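Local coordinates for protein Ydr267cp (Saccharomyces cerevisiae, PDB 2HES) that serves as an essential component of the cytosolic iron-sulfur protein assembly machinery and is required for maturation of extramitochondrial iron-sulfur proteins, at residues S63-P68 with K111-S116; D118-A123 with T136-E141. All coordinates share one frame; numbering follows the deposited sequence.

Interaction 1 of 2, residues S63-P68 with K111-S116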
loop_
_atom_site.group_PDB
_atom_site.type_symbol
_atom_site.label_atom_id
_atom_site.label_comp_id
_atom_site.label_asym_id
_atom_site.label_seq_id
_atom_site.Cartn_x
_atom_site.Cartn_y
_atom_site.Cartn_z
ATOM N N SER A 63 0.230 2.580 -8.940
ATOM C CA SER A 63 1.049 2.255 -7.765
ATOM C C SER A 63 2.490 2.761 -7.868
ATOM O O SER A 63 3.123 2.657 -8.896
ATOM C CB SER A 63 1.079 0.740 -7.553
ATOM O OG SER A 63 1.606 0.439 -6.281
ATOM N N VAL A 64 2.969 3.350 -6.788
ATOM C CA VAL A 64 4.374 3.799 -6.716
ATOM C C VAL A 64 4.931 3.333 -5.386
ATOM O O VAL A 64 4.227 3.339 -4.375
ATOM C CB VAL A 64 4.543 5.350 -6.848
ATOM C CG1 VAL A 64 4.163 5.839 -8.254
ATOM C CG2 VAL A 64 3.770 6.123 -5.753
ATOM N N ALA A 65 6.195 2.916 -5.378
ATOM C CA ALA A 65 6.828 2.564 -4.115
ATOM C C ALA A 65 8.338 2.779 -4.173
ATOM O O ALA A 65 8.987 2.347 -5.151
ATOM C CB ALA A 65 6.564 1.117 -3.804
ATOM N N TRP A 66 8.865 3.312 -3.070
ATOM C CA TRP A 66 10.292 3.530 -2.908
ATOM C C TRP A 66 10.977 2.246 -2.446
ATOM O O TRP A 66 10.486 1.544 -1.538
ATOM C CB TRP A 66 10.532 4.581 -1.840
ATOM C CG TRP A 66 10.125 5.964 -2.196
ATOM C CD1 TRP A 66 9.013 6.603 -1.777
ATOM C CD2 TRP A 66 10.840 6.898 -3.024
ATOM N NE1 TRP A 66 8.972 7.888 -2.273
ATOM C CE2 TRP A 66 10.089 8.100 -3.039
ATOM C CE3 TRP A 66 12.043 6.845 -3.733
ATOM C CZ2 TRP A 66 10.498 9.238 -3.749
ATOM C CZ3 TRP A 66 12.459 7.982 -4.436
ATOM C CH2 TRP A 66 11.693 9.159 -4.434
ATOM N N ARG A 67 12.147 1.973 -3.016
ATOM C CA ARG A 67 12.970 0.924 -2.448
ATOM C C ARG A 67 13.425 1.419 -1.056
ATOM O O ARG A 67 14.089 2.456 -0.949
ATOM C CB ARG A 67 14.149 0.621 -3.366
ATOM C CG ARG A 67 15.013 -0.530 -2.859
ATOM C CD ARG A 67 16.325 -0.603 -3.623
ATOM N NE ARG A 67 17.124 0.593 -3.361
ATOM C CZ ARG A 67 18.389 0.760 -3.730
ATOM N NH1 ARG A 67 19.021 -0.200 -4.386
ATOM N NH2 ARG A 67 19.015 1.912 -3.455
ATOM N N PRO A 68 13.032 0.711 0.024
ATOM C CA PRO A 68 13.071 1.310 1.391
ATOM C C PRO A 68 14.384 1.984 1.828
ATOM O O PRO A 68 15.478 1.535 1.451
ATOM C CB PRO A 68 12.739 0.127 2.292
ATOM C CG PRO A 68 11.856 -0.729 1.406
ATOM C CD PRO A 68 12.494 -0.664 0.053
ATOM N N LYS A 111 -1.668 -3.419 -10.808
ATOM C CA LYS A 111 -2.401 -2.728 -9.734
ATOM C C LYS A 111 -1.539 -2.298 -8.557
ATOM O O LYS A 111 -1.910 -1.398 -7.806
ATOM C CB LYS A 111 -3.520 -3.599 -9.151
ATOM C CG LYS A 111 -4.653 -3.988 -10.090
ATOM C CD LYS A 111 -5.274 -2.746 -10.772
ATOM C CE LYS A 111 -6.352 -3.168 -11.742
ATOM N NZ LYS A 111 -7.584 -3.554 -11.006
ATOM N N GLY A 112 -0.404 -2.974 -8.350
ATOM C CA GLY A 112 0.440 -2.637 -7.235
ATOM C C GLY A 112 1.904 -2.997 -7.406
ATOM O O GLY A 112 2.252 -3.956 -8.128
ATOM N N VAL A 113 2.738 -2.215 -6.746
ATOM C CA VAL A 113 4.182 -2.542 -6.619
ATOM C C VAL A 113 4.592 -2.371 -5.174
ATOM O O VAL A 113 4.106 -1.449 -4.478
ATOM C CB VAL A 113 5.099 -1.681 -7.559
ATOM C CG1 VAL A 113 4.704 -1.847 -9.023
ATOM C CG2 VAL A 113 5.021 -0.205 -7.218
ATOM N N ALA A 114 5.519 -3.204 -4.704
ATOM C CA ALA A 114 5.950 -3.122 -3.317
ATOM C C ALA A 114 7.288 -3.823 -3.177
ATOM O O ALA A 114 7.491 -4.907 -3.785
ATOM C CB ALA A 114 4.929 -3.763 -2.374
ATOM N N TRP A 115 8.144 -3.237 -2.332
ATOM C CA TRP A 115 9.503 -3.746 -2.120
ATOM C C TRP A 115 9.635 -4.472 -0.769
ATOM O O TRP A 115 9.068 -4.039 0.259
ATOM C CB TRP A 115 10.504 -2.596 -2.052
ATOM C CG TRP A 115 10.653 -1.814 -3.270
ATOM C CD1 TRP A 115 9.910 -0.743 -3.676
ATOM C CD2 TRP A 115 11.652 -2.030 -4.275
ATOM N NE1 TRP A 115 10.409 -0.267 -4.887
ATOM C CE2 TRP A 115 11.465 -1.058 -5.270
ATOM C CE3 TRP A 115 12.695 -2.956 -4.414
ATOM C CZ2 TRP A 115 12.277 -0.983 -6.407
ATOM C CZ3 TRP A 115 13.505 -2.890 -5.552
ATOM C CH2 TRP A 115 13.279 -1.912 -6.531
ATOM N N SER A 116 10.455 -5.519 -0.732
ATOM C CA SER A 116 10.865 -6.101 0.553
ATOM C C SER A 116 11.765 -5.119 1.288
ATOM O O SER A 116 12.409 -4.307 0.643
ATOM C CB SER A 116 11.590 -7.423 0.314
ATOM O OG SER A 116 12.721 -7.218 -0.530
#

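Interaction 2 of 2, residues D118-A123 with T136-E141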
loop_
_atom_site.group_PDB
_atom_site.type_symbol
_atom_site.label_atom_id
_atom_site.label_comp_id
_atom_site.label_asym_id
_atom_site.label_seq_id
_atom_site.Cartn_x
_atom_site.Cartn_y
_atom_site.Cartn_z
ATOM N N ASP A 118 14.595 -5.559 2.795
ATOM C CA ASP A 118 16.037 -5.672 2.423
ATOM C C ASP A 118 16.394 -5.013 1.057
ATOM O O ASP A 118 17.581 -4.885 0.703
ATOM C CB ASP A 118 16.549 -7.118 2.506
ATOM C CG ASP A 118 15.898 -8.080 1.489
ATOM O OD1 ASP A 118 15.196 -7.668 0.545
ATOM O OD2 ASP A 118 16.114 -9.322 1.638
ATOM N N GLY A 119 15.368 -4.619 0.307
ATOM C CA GLY A 119 15.545 -3.883 -0.927
ATOM C C GLY A 119 15.865 -4.737 -2.135
ATOM O O GLY A 119 16.109 -4.210 -3.238
ATOM N N TYR A 120 15.840 -6.049 -1.960
ATOM C CA TYR A 120 16.170 -6.929 -3.082
ATOM C C TYR A 120 15.020 -7.481 -3.895
ATOM O O TYR A 120 15.234 -7.988 -4.978
ATOM C CB TYR A 120 16.986 -8.090 -2.610
ATOM C CG TYR A 120 18.312 -7.725 -2.075
ATOM C CD1 TYR A 120 19.167 -6.860 -2.782
ATOM C CD2 TYR A 120 18.748 -8.263 -0.871
ATOM C CE1 TYR A 120 20.424 -6.526 -2.268
ATOM C CE2 TYR A 120 20.001 -7.961 -0.377
ATOM C CZ TYR A 120 20.829 -7.092 -1.074
ATOM O OH TYR A 120 22.074 -6.789 -0.545
ATOM N N TYR A 121 13.804 -7.415 -3.370
ATOM C CA TYR A 121 12.671 -8.025 -4.057
ATOM C C TYR A 121 11.639 -6.951 -4.295
ATOM O O TYR A 121 11.404 -6.112 -3.430
ATOM C CB TYR A 121 12.055 -9.126 -3.195
ATOM C CG TYR A 121 12.949 -10.312 -2.994
ATOM C CD1 TYR A 121 13.503 -10.994 -4.084
ATOM C CD2 TYR A 121 13.213 -10.780 -1.705
ATOM C CE1 TYR A 121 14.326 -12.125 -3.875
ATOM C CE2 TYR A 121 14.026 -11.891 -1.493
ATOM C CZ TYR A 121 14.582 -12.547 -2.583
ATOM O OH TYR A 121 15.385 -13.650 -2.360
ATOM N N LEU A 122 11.122 -6.946 -5.506
ATOM C CA LEU A 122 10.019 -6.114 -5.904
ATOM C C LEU A 122 8.889 -7.049 -6.317
ATOM O O LEU A 122 9.037 -7.871 -7.220
ATOM C CB LEU A 122 10.444 -5.203 -7.080
ATOM C CG LEU A 122 9.328 -4.345 -7.671
ATOM C CD1 LEU A 122 8.928 -3.316 -6.675
ATOM C CD2 LEU A 122 9.759 -3.659 -9.027
ATOM N N ALA A 123 7.765 -6.949 -5.602
ATOM C CA ALA A 123 6.539 -7.661 -5.960
ATOM C C ALA A 123 5.632 -6.791 -6.811
ATOM O O ALA A 123 5.503 -5.583 -6.565
ATOM C CB ALA A 123 5.783 -8.031 -4.699
ATOM N N THR A 136 16.552 -7.959 -7.527
ATOM C CA THR A 136 17.627 -7.095 -8.012
ATOM C C THR A 136 18.780 -7.082 -7.011
ATOM O O THR A 136 18.743 -7.767 -5.983
ATOM C CB THR A 136 17.094 -5.660 -8.328
ATOM O OG1 THR A 136 18.094 -4.887 -9.023
ATOM C CG2 THR A 136 16.644 -4.918 -7.036
ATOM N N ASP A 137 19.840 -6.331 -7.313
ATOM C CA ASP A 137 20.955 -6.304 -6.387
ATOM C C ASP A 137 21.061 -4.896 -5.824
ATOM O O ASP A 137 20.172 -4.041 -6.048
ATOM C CB ASP A 137 22.261 -6.750 -7.069
ATOM C CG ASP A 137 22.707 -5.795 -8.172
ATOM O OD1 ASP A 137 22.173 -4.666 -8.275
ATOM O OD2 ASP A 137 23.608 -6.179 -8.935
ATOM N N GLU A 138 22.159 -4.670 -5.102
ATOM C CA GLU A 138 22.468 -3.404 -4.476
ATOM C C GLU A 138 22.176 -2.233 -5.409
ATOM O O GLU A 138 21.761 -1.169 -4.964
ATOM C CB GLU A 138 23.952 -3.379 -4.057
ATOM C CG GLU A 138 24.466 -4.696 -3.424
ATOM C CD GLU A 138 25.647 -4.479 -2.464
ATOM O OE1 GLU A 138 25.961 -3.303 -2.170
ATOM O OE2 GLU A 138 26.262 -5.475 -2.012
ATOM N N SER A 139 22.373 -2.431 -6.708
ATOM C CA SER A 139 22.308 -1.311 -7.626
ATOM C C SER A 139 20.897 -0.984 -8.120
ATOM O O SER A 139 20.644 0.145 -8.546
ATOM C CB SER A 139 23.275 -1.502 -8.804
ATOM O OG SER A 139 22.763 -2.437 -9.726
ATOM N N GLY A 140 19.990 -1.959 -8.073
ATOM C CA GLY A 140 18.622 -1.767 -8.586
ATOM C C GLY A 140 18.486 -1.547 -10.090
ATOM O O GLY A 140 17.474 -1.017 -10.567
ATOM N N GLU A 141 19.490 -1.979 -10.853
ATOM C CA GLU A 141 19.510 -1.758 -12.306
ATOM C C GLU A 141 18.821 -2.829 -13.168
ATOM O O GLU A 141 18.170 -2.503 -14.148
ATOM C CB GLU A 141 20.965 -1.571 -12.766
ATOM C CG GLU A 141 21.679 -0.426 -12.035
ATOM C CD GLU A 141 23.070 -0.107 -12.570
ATOM O OE1 GLU A 141 23.568 -0.825 -13.465
ATOM O OE2 GLU A 141 23.662 0.877 -12.077
HETATM O O HOH W 1 18.477 -2.968 -4.003
#

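Interaction 1 of 2, residues S63-P68 with K111-S116
The indole of Trp115 lies flat against the backbone and inner side chain of Arg67. Arg67 CA sits 3.5 Å from the centroid of the five-membered ring and only 2° off its normal, a CH-pi contact, while Arg67 CB and CG continue over the same face toward the six-membered ring. In Arg67, CG is anti to the backbone N (chi1 -177°), which carries it across the indole face; the guanidinium then leads away, to Thr70 and Glu138. At the ring edge, Trp115 NE1 donates to Ala65 O (3.0 Å), nearly in the indole plane but well above the carbonyl plane, so the ring is held at one face and at its N-H edge. Pro68 CD adds packing on Trp115 CB at 3.5 Å. At the other end, Ser63 OG accepts from Val113 N (2.9 Å), a backbone N-H of one strand meeting a hydroxyl oxygen of the other. Between these bonds, Ala65 CB rests 4.0 Å from Val113 CG2. The strand segments run parallel, 4° apart, with axes 5.6 Å from each other. They are the innermost strands of successive propeller blades: strand 61-66 pairs with 72-77 and strand 110-115 with 121-126, while strand 17-23 approaches Ser63 and Ala65 from the preceding blade.

Interaction 2 of 2, residues D118-A123 with T136-E141
Tyr120 meets Thr136 through the backbone and the Asp137-Glu138 link through its ring. The direct hydrogen bond across the contact runs from Thr136 N to Tyr120 O, 2.9 Å long with an angle of 161° at the hydrogen, the donor tilted 20° from the carbonyl plane. A water adds a second polar link, donating to Gly119 O (2.8 Å) and to Asp137 O (2.9 Å).

Van der Waals contacts come mainly from the phenol. With CG anti to its own carbonyl carbon (chi1 -65°), the Tyr120 ring reaches over to the turn, and its CE1 edge faces Glu138 N at 3.8 Å, close to the ring plane. Tyr120 CD1 approaches Thr136 O at 3.4 Å from an oblique direction, and one face of the ring lies over Asp118 O. Thr136 CG2 packs near Gly119 O, while Thr136 OG1 bonds to Glu142 O. Replacing Tyr120 by an alanine is likely to leave the Asp137-Glu138 peptide without the phenol edge beside it and Asp118 O without the ring it lies over, though the backbone bond could remain.

Side-chain bonds shape each segment locally. Asp118 OD1 accepts from Tyr120 N, and Asp137 OD1 takes both Ser139 N (2.7 Å) and Ser139 OG, the hydroxyl on its syn lone pair.

Both aspartates thus form Asx turns, the second within a type I beta turn from Asp137 to Gly140. This combination joins the tight connection entering strand 121-126 to the loop leaving strand 131-135, at the periphery of an antiparallel four-stranded WD40 propeller blade.

From the N terminus, the chain leaves 63-68, completes the rest of its blade through strands 72-77, 82-86 and 98-103, and returns at 111-116, where interaction 1 closes the excursion between blades. Interaction 2 then opens at 118-123 and closes at 136-141, spanning the shorter path through strands 121-126 and 131-135. The two are in series, neither nested nor crossed. They meet in one sheet: probable backbone hydrogen bonds, Ala114 O with Ala123 N (2.7 Å) and Ser116 N with Tyr121 O, pair strands 110-115 and 121-126. Arg67 NH1 also bonds to Glu138 O, between blades. Interaction 1 therefore ties neighbouring blades near the centre, and interaction 2 ties two connections within the later blade, farther out.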